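Local coordinates for protein actibind (Aspergillus niger, PDB 3D3Z) that cleaves RNA as a secreted fungal ribonuclease of the T2 family, probably with little base specificity beyond a preference for adenylic acid, at residues S125-Y130 with V136-Q141; Y169-I174 with E221-K226; A177-A180 with Y185-Y188. All coordinates share one frame; numbering follows the deposited sequence. Where two conformers were deposited one is given.

Contact 1: S125-Y130 with V136-Q141; sequences SCYTDY and VGDFFQ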
ATOM      1  N   SER A 125      11.231 -18.797   6.299  0.50 21.25           N
ATOM      2  CA  SER A 125      12.263 -18.923   7.313  0.50 21.23           C
ATOM      3  C   SER A 125      12.156 -17.950   8.485  0.50 21.19           C
ATOM      4  O   SER A 125      12.909 -18.100   9.430  0.50 21.65           O
ATOM      5  CB  SER A 125      13.635 -18.785   6.644  0.50 21.05           C
ATOM      6  OG  SER A 125      13.721 -17.594   5.858  0.50 21.06           O
ATOM      7  N   CYS A 126      11.241 -16.959   8.406  1.00 20.78           N
ATOM      8  CA  CYS A 126      10.946 -15.989   9.474  1.00 20.45           C
ATOM      9  C   CYS A 126       9.744 -16.400  10.319  1.00 19.49           C
ATOM     10  O   CYS A 126       9.254 -15.613  11.147  1.00 19.31           O
ATOM     11  CB  CYS A 126      10.702 -14.586   8.881  1.00 21.19           C
ATOM     12  SG  CYS A 126      12.145 -14.003   7.922  1.00 20.14           S
ATOM     13  N   TYR A 127       9.243 -17.612  10.068  1.00 19.37           N
ATOM     14  CA  TYR A 127       8.086 -18.151  10.778  1.00 19.23           C
ATOM     15  C   TYR A 127       8.465 -19.265  11.786  1.00 19.33           C
ATOM     16  O   TYR A 127       9.324 -20.077  11.498  1.00 20.95           O
ATOM     17  CB  TYR A 127       7.087 -18.746   9.765  1.00 19.00           C
ATOM     18  CG  TYR A 127       6.285 -17.651   9.095  1.00 17.51           C
ATOM     19  CD1 TYR A 127       6.851 -16.853   8.086  1.00 18.02           C
ATOM     20  CD2 TYR A 127       5.025 -17.328   9.542  1.00 16.35           C
ATOM     21  CE1 TYR A 127       6.133 -15.826   7.497  1.00 17.25           C
ATOM     22  CE2 TYR A 127       4.304 -16.324   8.972  1.00 16.43           C
ATOM     23  CZ  TYR A 127       4.845 -15.546   7.960  1.00 14.00           C
ATOM     24  OH  TYR A 127       4.091 -14.539   7.398  1.00 17.30           O
ATOM     25  N   THR A 128       7.732 -19.319  12.889  1.00 20.02           N
ATOM     26  CA  THR A 128       7.630 -20.550  13.692  1.00 20.47           C
ATOM     27  C   THR A 128       6.436 -21.366  13.246  1.00 20.21           C
ATOM     28  O   THR A 128       5.369 -20.827  12.985  1.00 20.45           O
ATOM     29  CB  THR A 128       7.483 -20.248  15.166  1.00 21.38           C
ATOM     30  OG1 THR A 128       8.624 -19.490  15.569  1.00 24.02           O
ATOM     31  CG2 THR A 128       7.404 -21.546  15.972  1.00 19.90           C
ATOM     32  N   ASP A 129       6.628 -22.680  13.119  1.00 20.70           N
ATOM     33  CA  ASP A 129       5.551 -23.547  12.708  1.00 19.97           C
ATOM     34  C   ASP A 129       4.912 -22.986  11.428  1.00 20.45           C
ATOM     35  O   ASP A 129       3.700 -22.881  11.330  1.00 19.28           O
ATOM     36  CB  ASP A 129       4.504 -23.665  13.829  1.00 19.92           C
ATOM     37  CG  ASP A 129       5.037 -24.412  15.055  1.00 19.35           C
ATOM     38  OD1 ASP A 129       6.207 -24.845  15.016  1.00 20.83           O
ATOM     39  OD2 ASP A 129       4.303 -24.497  16.045  1.00 22.57           O
ATOM     40  N   TYR A 130       5.762 -22.674  10.453  1.00 21.62           N
ATOM     41  CA  TYR A 130       5.337 -22.182   9.132  1.00 20.73           C
ATOM     42  C   TYR A 130       4.435 -23.219   8.507  1.00 21.11           C
ATOM     43  O   TYR A 130       4.739 -24.409   8.572  1.00 21.80           O
ATOM     44  CB  TYR A 130       6.540 -22.010   8.214  1.00 21.06           C
ATOM     45  CG  TYR A 130       6.165 -21.608   6.797  1.00 20.50           C
ATOM     46  CD1 TYR A 130       5.751 -20.297   6.514  1.00 21.23           C
ATOM     47  CD2 TYR A 130       6.246 -22.518   5.720  1.00 21.03           C
ATOM     48  CE1 TYR A 130       5.431 -19.907   5.206  1.00 20.41           C
ATOM     49  CE2 TYR A 130       5.938 -22.129   4.413  1.00 20.20           C
ATOM     50  CZ  TYR A 130       5.519 -20.818   4.164  1.00 20.22           C
ATOM     51  OH  TYR A 130       5.171 -20.481   2.870  1.00 17.82           O
ATOM     52  N   VAL A 136       1.823 -15.405   2.426  1.00 17.24           N
ATOM     53  CA  VAL A 136       0.964 -14.812   1.401  1.00 17.54           C
ATOM     54  C   VAL A 136      -0.261 -14.210   2.074  1.00 17.30           C
ATOM     55  O   VAL A 136      -0.542 -13.061   1.889  1.00 17.16           O
ATOM     56  CB  VAL A 136       0.619 -15.826   0.296  1.00 17.46           C
ATOM     57  CG1 VAL A 136      -0.325 -15.205  -0.793  1.00 18.87           C
ATOM     58  CG2 VAL A 136       1.874 -16.276  -0.335  1.00 19.50           C
ATOM     59  N   GLY A 137      -0.964 -14.985   2.889  1.00 17.16           N
ATOM     60  CA  GLY A 137      -2.123 -14.454   3.586  1.00 17.22           C
ATOM     61  C   GLY A 137      -1.791 -13.340   4.566  1.00 16.98           C
ATOM     62  O   GLY A 137      -2.562 -12.358   4.687  1.00 16.40           O
ATOM     63  N   ASP A 138      -0.681 -13.501   5.294  1.00 16.25           N
ATOM     64  CA  ASP A 138      -0.261 -12.492   6.250  1.00 16.67           C
ATOM     65  C   ASP A 138       0.030 -11.140   5.546  1.00 15.21           C
ATOM     66  O   ASP A 138      -0.225 -10.062   6.127  1.00 17.05           O
ATOM     67  CB  ASP A 138       0.982 -12.913   7.020  1.00 17.78           C
ATOM     68  CG  ASP A 138       0.698 -13.952   8.129  1.00 18.07           C
ATOM     69  OD1 ASP A 138      -0.476 -14.272   8.453  1.00 17.57           O
ATOM     70  OD2 ASP A 138       1.724 -14.387   8.665  1.00 23.56           O
ATOM     71  N   PHE A 139       0.626 -11.214   4.356  1.00 16.19           N
ATOM     72  CA  PHE A 139       0.942 -10.049   3.526  1.00 16.01           C
ATOM     73  C   PHE A 139      -0.352  -9.283   3.189  1.00 16.14           C
ATOM     74  O   PHE A 139      -0.493  -8.103   3.543  1.00 16.48           O
ATOM     75  CB  PHE A 139       1.737 -10.455   2.284  1.00 15.74           C
ATOM     76  CG  PHE A 139       1.723  -9.380   1.175  1.00 15.15           C
ATOM     77  CD1 PHE A 139       2.666  -8.356   1.159  1.00 16.73           C
ATOM     78  CD2 PHE A 139       0.755  -9.383   0.210  1.00 16.66           C
ATOM     79  CE1 PHE A 139       2.637  -7.391   0.173  1.00 14.64           C
ATOM     80  CE2 PHE A 139       0.737  -8.431  -0.813  1.00 16.08           C
ATOM     81  CZ  PHE A 139       1.696  -7.435  -0.809  1.00 15.98           C
ATOM     82  N   PHE A 140      -1.350  -9.966   2.664  1.00 15.81           N
ATOM     83  CA  PHE A 140      -2.631  -9.348   2.324  1.00 15.48           C
ATOM     84  C   PHE A 140      -3.281  -8.734   3.525  1.00 16.41           C
ATOM     85  O   PHE A 140      -3.624  -7.562   3.482  1.00 16.40           O
ATOM     86  CB  PHE A 140      -3.521 -10.328   1.607  1.00 16.11           C
ATOM     87  CG  PHE A 140      -3.093 -10.521   0.190  1.00 14.80           C
ATOM     88  CD1 PHE A 140      -3.404  -9.551  -0.767  1.00 16.17           C
ATOM     89  CD2 PHE A 140      -2.314 -11.589  -0.202  1.00 14.15           C
ATOM     90  CE1 PHE A 140      -2.971  -9.633  -2.050  1.00 17.76           C
ATOM     91  CE2 PHE A 140      -1.882 -11.684  -1.505  1.00 16.21           C
ATOM     92  CZ  PHE A 140      -2.227 -10.696  -2.444  1.00 17.73           C
ATOM     93  N   GLN A 141      -3.286  -9.465   4.640  1.00 15.51           N
ATOM     94  CA  GLN A 141      -3.709  -8.893   5.936  1.00 15.98           C
ATOM     95  C   GLN A 141      -2.940  -7.621   6.353  1.00 16.20           C
ATOM     96  O   GLN A 141      -3.563  -6.649   6.744  1.00 17.56           O
ATOM     97  CB  GLN A 141      -3.691  -9.944   7.080  1.00 16.85           C
ATOM     98  CG  GLN A 141      -4.418  -9.421   8.339  1.00 16.64           C
ATOM     99  CD  GLN A 141      -5.891  -9.142   8.139  1.00 20.01           C
ATOM    100  OE1 GLN A 141      -6.670 -10.057   7.881  1.00 22.43           O
ATOM    101  NE2 GLN A 141      -6.308  -7.906   8.390  1.00 18.60           N
TER

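Contact 2: Y169-I174 with E221-K226; sequences YKLSDI and EDSNCK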
ATOM      1  N   TYR A 169      -8.170  22.047  -7.434  1.00 30.95           N
ATOM      2  CA  TYR A 169      -7.414  22.066  -6.195  1.00 29.75           C
ATOM      3  C   TYR A 169      -5.946  22.284  -6.433  1.00 29.74           C
ATOM      4  O   TYR A 169      -5.420  22.047  -7.534  1.00 29.45           O
ATOM      5  CB  TYR A 169      -7.657  20.766  -5.373  1.00 29.06           C
ATOM      6  CG  TYR A 169      -9.080  20.553  -4.929  1.00 27.34           C
ATOM      7  CD1 TYR A 169      -9.598  21.244  -3.848  1.00 27.25           C
ATOM      8  CD2 TYR A 169      -9.924  19.642  -5.597  1.00 28.18           C
ATOM      9  CE1 TYR A 169     -10.904  21.061  -3.454  1.00 28.15           C
ATOM     10  CE2 TYR A 169     -11.239  19.453  -5.201  1.00 26.67           C
ATOM     11  CZ  TYR A 169     -11.716  20.159  -4.128  1.00 27.09           C
ATOM     12  OH  TYR A 169     -13.007  19.973  -3.697  1.00 25.67           O
ATOM     13  N   LYS A 170      -5.301  22.761  -5.372  1.00 30.13           N
ATOM     14  CA  LYS A 170      -3.861  23.033  -5.363  1.00 30.87           C
ATOM     15  C   LYS A 170      -3.067  21.854  -4.794  1.00 30.17           C
ATOM     16  O   LYS A 170      -3.433  21.292  -3.788  1.00 31.78           O
ATOM     17  CB  LYS A 170      -3.565  24.339  -4.581  1.00 31.51           C
ATOM     18  CG  LYS A 170      -3.980  25.624  -5.384  1.00 32.80           C
ATOM     19  CD  LYS A 170      -4.529  26.758  -4.491  1.00 33.85           C
ATOM     20  CE  LYS A 170      -5.720  27.565  -5.126  1.00 34.65           C
ATOM     21  NZ  LYS A 170      -6.328  28.584  -4.123  1.00 34.61           N
ATOM     22  N   LEU A 171      -1.947  21.532  -5.414  1.00 29.48           N
ATOM     23  CA  LEU A 171      -1.139  20.410  -4.981  1.00 29.61           C
ATOM     24  C   LEU A 171      -0.725  20.504  -3.532  1.00 30.06           C
ATOM     25  O   LEU A 171      -0.746  19.501  -2.808  1.00 28.38           O
ATOM     26  CB  LEU A 171       0.094  20.259  -5.856  1.00 28.85           C
ATOM     27  CG  LEU A 171       0.999  19.072  -5.602  1.00 28.29           C
ATOM     28  CD1 LEU A 171       0.220  17.704  -5.614  1.00 26.66           C
ATOM     29  CD2 LEU A 171       2.122  19.069  -6.623  1.00 28.40           C
ATOM     30  N   SER A 172      -0.303  21.702  -3.120  1.00 29.93           N
ATOM     31  CA  SER A 172       0.233  21.896  -1.791  1.00 29.84           C
ATOM     32  C   SER A 172      -0.848  21.663  -0.751  1.00 29.31           C
ATOM     33  O   SER A 172      -0.534  21.220   0.336  1.00 30.49           O
ATOM     34  CB  SER A 172       0.858  23.317  -1.647  1.00 29.85           C
ATOM     35  OG  SER A 172      -0.156  24.254  -1.320  1.00 29.79           O
ATOM     36  N   ASP A 173      -2.102  21.996  -1.060  1.00 29.32           N
ATOM     37  CA  ASP A 173      -3.208  21.765  -0.145  1.00 29.79           C
ATOM     38  C   ASP A 173      -3.478  20.248   0.042  1.00 30.19           C
ATOM     39  O   ASP A 173      -3.733  19.793   1.175  1.00 29.76           O
ATOM     40  CB  ASP A 173      -4.488  22.467  -0.637  1.00 30.64           C
ATOM     41  CG  ASP A 173      -4.473  24.018  -0.374  1.00 31.22           C
ATOM     42  OD1 ASP A 173      -3.584  24.478   0.358  1.00 31.94           O
ATOM     43  OD2 ASP A 173      -5.355  24.727  -0.884  1.00 30.82           O
ATOM     44  N   ILE A 174      -3.436  19.522  -1.080  1.00 30.40           N
ATOM     45  CA  ILE A 174      -3.605  18.045  -1.132  1.00 30.33           C
ATOM     46  C   ILE A 174      -2.500  17.410  -0.283  1.00 30.47           C
ATOM     47  O   ILE A 174      -2.769  16.602   0.606  1.00 31.18           O
ATOM     48  CB  ILE A 174      -3.543  17.508  -2.599  1.00 30.21           C
ATOM     49  CG1 ILE A 174      -4.776  17.958  -3.396  1.00 29.33           C
ATOM     50  CG2 ILE A 174      -3.400  15.937  -2.641  1.00 29.35           C
ATOM     51  CD1 ILE A 174      -4.602  17.876  -4.889  1.00 29.20           C
ATOM     52  N   GLU A 221       9.677  10.143  -4.080  1.00 33.36           N
ATOM     53  CA  GLU A 221       9.173  10.719  -5.343  1.00 33.58           C
ATOM     54  C   GLU A 221       8.100  11.704  -4.875  1.00 33.42           C
ATOM     55  O   GLU A 221       7.378  11.394  -3.934  1.00 33.73           O
ATOM     56  CB  GLU A 221       8.626   9.597  -6.246  1.00 33.78           C
ATOM     57  CG  GLU A 221       8.751   9.874  -7.739  1.00 35.56           C
ATOM     58  CD  GLU A 221       7.840   9.018  -8.664  1.00 37.07           C
ATOM     59  OE1 GLU A 221       7.526   7.839  -8.354  1.00 39.69           O
ATOM     60  OE2 GLU A 221       7.443   9.558  -9.733  1.00 41.86           O
ATOM     61  N   ASP A 222       8.004  12.900  -5.479  0.60 33.86           N
ATOM     62  CA  ASP A 222       7.075  13.944  -4.960  0.60 33.59           C
ATOM     63  C   ASP A 222       5.676  13.954  -5.608  0.60 33.48           C
ATOM     64  O   ASP A 222       4.634  13.802  -4.927  0.60 33.61           O
ATOM     65  CB  ASP A 222       7.679  15.357  -5.106  0.60 34.66           C
ATOM     66  CG  ASP A 222       8.949  15.563  -4.281  0.60 36.49           C
ATOM     67  OD1 ASP A 222       9.196  14.805  -3.304  0.60 37.97           O
ATOM     68  OD2 ASP A 222       9.687  16.522  -4.620  0.60 38.28           O
ATOM     69  N   SER A 223       5.642  14.189  -6.913  1.00 32.20           N
ATOM     70  CA  SER A 223       4.379  14.326  -7.598  1.00 31.02           C
ATOM     71  C   SER A 223       4.593  14.534  -9.080  1.00 30.49           C
ATOM     72  O   SER A 223       5.619  15.088  -9.520  1.00 29.77           O
ATOM     73  CB  SER A 223       3.552  15.476  -7.054  1.00 30.18           C
ATOM     74  OG  SER A 223       2.317  15.526  -7.731  1.00 26.23           O
ATOM     75  N   ASN A 224       3.625  14.076  -9.852  1.00 30.04           N
ATOM     76  CA  ASN A 224       3.616  14.364 -11.266  1.00 29.64           C
ATOM     77  C   ASN A 224       2.455  15.273 -11.619  1.00 29.61           C
ATOM     78  O   ASN A 224       2.078  15.364 -12.796  1.00 30.36           O
ATOM     79  CB  ASN A 224       3.566  13.062 -12.058  1.00 29.29           C
ATOM     80  CG  ASN A 224       2.228  12.346 -11.929  1.00 27.49           C
ATOM     81  OD1 ASN A 224       1.379  12.722 -11.140  1.00 23.97           O
ATOM     82  ND2 ASN A 224       2.042  11.328 -12.726  1.00 25.49           N
ATOM     83  N   CYS A 225       1.851  15.906 -10.615  1.00 29.29           N
ATOM     84  CA  CYS A 225       0.766  16.815 -10.830  1.00 30.02           C
ATOM     85  C   CYS A 225       1.307  18.228 -11.069  1.00 31.11           C
ATOM     86  O   CYS A 225       2.450  18.554 -10.688  1.00 31.31           O
ATOM     87  CB  CYS A 225      -0.149  16.889  -9.620  1.00 29.62           C
ATOM     88  SG  CYS A 225      -0.893  15.273  -9.142  1.00 27.15           S
ATOM     89  N   LYS A 226       0.459  19.034 -11.690  1.00 32.92           N
ATOM     90  CA  LYS A 226       0.653  20.475 -11.765  1.00 33.83           C
ATOM     91  C   LYS A 226       0.342  21.078 -10.408  1.00 34.58           C
ATOM     92  O   LYS A 226      -0.402  20.488  -9.578  1.00 33.95           O
ATOM     93  CB  LYS A 226      -0.266  21.097 -12.820  1.00 35.30           C
ATOM     94  CG  LYS A 226      -0.070  20.567 -14.246  1.00 38.85           C
ATOM     95  CD  LYS A 226       1.354  20.792 -14.781  1.00 41.96           C
ATOM     96  CE  LYS A 226       1.536  20.128 -16.164  1.00 42.67           C
ATOM     97  NZ  LYS A 226       2.468  20.874 -17.109  1.00 43.97           N
TER

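Contact 3: A177-A180 with Y185-Y188; sequences ALAA and YPPY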
ATOM      1  N   ALA A 177      -2.908  18.169   3.514  1.00 28.68           N
ATOM      2  CA  ALA A 177      -4.060  17.463   4.059  1.00 28.31           C
ATOM      3  C   ALA A 177      -3.718  15.998   4.396  1.00 27.94           C
ATOM      4  O   ALA A 177      -4.181  15.445   5.420  1.00 27.14           O
ATOM      5  CB  ALA A 177      -5.211  17.513   3.085  1.00 27.84           C
ATOM      6  N   LEU A 178      -2.865  15.415   3.557  1.00 27.19           N
ATOM      7  CA  LEU A 178      -2.521  13.986   3.643  1.00 27.85           C
ATOM      8  C   LEU A 178      -1.314  13.787   4.535  1.00 27.93           C
ATOM      9  O   LEU A 178      -1.219  12.793   5.251  1.00 28.59           O
ATOM     10  CB  LEU A 178      -2.299  13.428   2.235  1.00 26.62           C
ATOM     11  CG  LEU A 178      -3.575  13.414   1.367  1.00 26.55           C
ATOM     12  CD1 LEU A 178      -3.227  13.034  -0.060  1.00 25.24           C
ATOM     13  CD2 LEU A 178      -4.736  12.529   1.924  1.00 26.09           C
ATOM     14  N   ALA A 179      -0.417  14.771   4.528  1.00 27.53           N
ATOM     15  CA  ALA A 179       0.695  14.812   5.447  1.00 27.70           C
ATOM     16  C   ALA A 179       0.224  14.761   6.912  1.00 27.28           C
ATOM     17  O   ALA A 179       0.943  14.259   7.785  1.00 27.64           O
ATOM     18  CB  ALA A 179       1.550  16.062   5.182  1.00 27.70           C
ATOM     19  N   ALA A 180      -0.984  15.264   7.160  1.00 27.62           N
ATOM     20  CA  ALA A 180      -1.599  15.340   8.491  1.00 27.83           C
ATOM     21  C   ALA A 180      -1.947  13.976   9.111  1.00 28.27           C
ATOM     22  O   ALA A 180      -2.075  13.863  10.333  1.00 29.31           O
ATOM     23  CB  ALA A 180      -2.859  16.170   8.413  1.00 27.91           C
ATOM     24  N   TYR A 185       4.698  14.014   6.906  1.00 31.95           N
ATOM     25  CA  TYR A 185       5.279  13.618   5.633  1.00 31.31           C
ATOM     26  C   TYR A 185       4.181  13.417   4.602  1.00 30.85           C
ATOM     27  O   TYR A 185       3.302  12.566   4.776  1.00 30.03           O
ATOM     28  CB  TYR A 185       6.055  12.334   5.768  1.00 33.36           C
ATOM     29  CG  TYR A 185       7.293  12.475   6.580  1.00 34.08           C
ATOM     30  CD1 TYR A 185       8.442  13.027   6.033  1.00 36.18           C
ATOM     31  CD2 TYR A 185       7.332  12.054   7.904  1.00 35.76           C
ATOM     32  CE1 TYR A 185       9.637  13.142   6.783  1.00 36.22           C
ATOM     33  CE2 TYR A 185       8.510  12.186   8.671  1.00 37.03           C
ATOM     34  CZ  TYR A 185       9.658  12.729   8.097  1.00 36.03           C
ATOM     35  OH  TYR A 185      10.817  12.865   8.835  1.00 37.23           O
ATOM     36  N   PRO A 186       4.196  14.229   3.530  1.00 29.97           N
ATOM     37  CA  PRO A 186       3.228  14.027   2.465  1.00 28.29           C
ATOM     38  C   PRO A 186       3.491  12.729   1.715  1.00 26.57           C
ATOM     39  O   PRO A 186       4.634  12.308   1.633  1.00 25.39           O
ATOM     40  CB  PRO A 186       3.454  15.229   1.522  1.00 28.87           C
ATOM     41  CG  PRO A 186       4.670  15.880   1.971  1.00 29.11           C
ATOM     42  CD  PRO A 186       5.085  15.383   3.287  1.00 29.71           C
ATOM     43  N   PRO A 187       2.435  12.124   1.145  1.00 25.82           N
ATOM     44  CA  PRO A 187       2.665  11.001   0.206  1.00 25.73           C
ATOM     45  C   PRO A 187       3.207  11.539  -1.130  1.00 24.82           C
ATOM     46  O   PRO A 187       3.109  12.732  -1.374  1.00 25.41           O
ATOM     47  CB  PRO A 187       1.265  10.419   0.028  1.00 25.35           C
ATOM     48  CG  PRO A 187       0.344  11.599   0.248  1.00 25.46           C
ATOM     49  CD  PRO A 187       1.000  12.430   1.321  1.00 24.98           C
ATOM     50  N   TYR A 188       3.771  10.689  -1.978  1.00 23.79           N
ATOM     51  CA  TYR A 188       3.674  10.926  -3.412  1.00 23.62           C
ATOM     52  C   TYR A 188       2.199  11.125  -3.837  1.00 23.46           C
ATOM     53  O   TYR A 188       1.322  10.333  -3.498  1.00 23.69           O
ATOM     54  CB  TYR A 188       4.318   9.801  -4.208  1.00 23.80           C
ATOM     55  CG  TYR A 188       4.051   9.895  -5.678  1.00 24.86           C
ATOM     56  CD1 TYR A 188       4.840  10.717  -6.514  1.00 24.21           C
ATOM     57  CD2 TYR A 188       3.000   9.179  -6.259  1.00 23.34           C
ATOM     58  CE1 TYR A 188       4.571  10.797  -7.898  1.00 24.88           C
ATOM     59  CE2 TYR A 188       2.732   9.257  -7.621  1.00 24.21           C
ATOM     60  CZ  TYR A 188       3.512  10.073  -8.430  1.00 24.10           C
ATOM     61  OH  TYR A 188       3.211  10.096  -9.782  1.00 23.75           O
TER

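Contact 1: S125-Y130 with V136-Q141
Tyr-127 and Asp-138 meet through a single hydrogen bond, phenol to carboxylate, and it makes up nearly the whole of this small interface. Tyr-127 OH donates to Asp-138 OD2 over 2.7 Å. The two side chains come from opposite directions, and the carboxylate oxygen lies at the edge of the ring, in its plane, near enough that Tyr-127 CE2 is 3.2 Å from Asp-138 OD2. Ring and carboxylate are turned 24° against each other. The phenol reaches OD2 on its anti side, 22° out of the carboxylate plane.

The other carboxylate oxygen, OD1, forms a salt bridge with Arg-84, so the acid is gripped at both oxygens. On the helix, Asp-138 has CG anti to its carbonyl carbon (chi1 -76°), which sends the carboxylate out from helix 134-147 toward the loop. The tyrosine side chain touches Ile-2, Glu-134 and Glu-135, while the preceding residue, Cys-126, is joined to Cys-21 by a disulfide, which would limit the movement of the loop here.

A carboxylate shared by an arginine and a phenol is probably kept ionised. The pair thus joins the loop after helix 104-116 to helix 134-147 by a directional polar link rather than by apolar packing.

Contact 2: Y169-I174 with E221-K226
Leu-171, in the first turn of helix 171-179, presses both its methyl groups against the irregular segment 221-226. Its CG stands anti to the backbone N (chi1 -176°), which carries the branched end away from the helix and over Ser-223. Leu-171 CD1 and CD2 each lie 3.7 Å from Ser-223 OG, so that the fork of the leucine faces the hydroxyl, and CD1 also packs at 4.1 Å on Cys-225 CB. Closer to the helix, Leu-171 CB rests 3.8 Å from Lys-226 O.

The hydroxyl under these methyls is already engaged. Ser-223 OG accepts from Cys-225 N at 2.9 Å with a nearly straight N-H...O angle of 166°, an ST turn, and it is also hydrogen-bonded to Val-189 O. Cys-225 is fixed in turn by its disulfide to Cys-191, on the same strand 188-192.

The outer side is looser. Lys-226 turns its side chain away from the helix and contributes chiefly its backbone, while Lys-170, at the N-cap position, also points away and is exposed.

Across the interface, then, the chemistry is dispersive: the leucine packs on a serine whose polar needs are met by its own loop and by strand 188-192, which is consistent with methyl groups lying against a hydroxyl.

Contact 3: A177-A180 with Y185-Y188
The end of helix 171-179 and the chain that returns beside it form a tight helix-to-strand connection: after four intervening residues the backbone is back against the helix, and a Tyr-Pro-Pro sequence leads it into strand 188-192. The approach is close enough that the CA atoms of Ala-179 and Pro-186 are 4.0 Å apart, consistent with the small side chain of Ala-179.

Ala-179 meets the returning chain with its backbone and its methyl group together. Its CA lies 3.5 Å from Tyr-185 O in a CA-H...O contact, with an angle of 160° at the hydrogen. The methyl carbon, Ala-179 CB, sits 3.6 Å from Pro-186 N and so touches the Tyr-185 to Pro-186 peptide link, with the ring atom Pro-186 CD somewhat farther off at 4.1 Å. The aromatic side chain of Tyr-185 starts out away from the helix, so this residue takes part through its carbonyl.

The second proline is paired with Leu-178. Pro-187 CD approaches Leu-178 CB to 3.6 Å, while CG of the same ring lies 3.9 Å from Leu-178 CD1. The leucine and the proline ring cross at about a right angle. Leucine CG is anti to the carbonyl carbon (chi1 -66°) and CD1 continues the extended chain (chi2 172°), which carries it to CG of the proline ring.

Around this pair the core closes in. Leu-178 also packs on Ser-152, Ala-155 and Leu-156 of helix 152-158 and, with Pro-187, against Tyr-201 of strand 195-206; Pro-187 O accepts a hydrogen bond from Arg-219. The contact therefore lies where two helices meet the antiparallel sheet, with the prolines forming the passage from helix 171-179 to the start of strand 188-192.

How the contacts relate
Contacts 2 and 3 share helix 171-179, one at its start and the other at its end, and their centres are 10 Å apart. They touch through Tyr-188, whose ring lies along Asp-222, Ser-223 and Asn-224. Contact 1 lies on the opposite side of the chain's centre, about 18 Å from either at the nearest atoms. Chemistry follows place: contact 3, buried between helices and sheet, is apolar apart from its CA-H...O contact; contact 2, farther out, sets a leucine against a polar, disulfide-held loop; and contact 1, also peripheral, depends on one directed hydrogen bond. Contacts 1 and 2 each include a disulfide cysteine, while contact 3 relies on prolines.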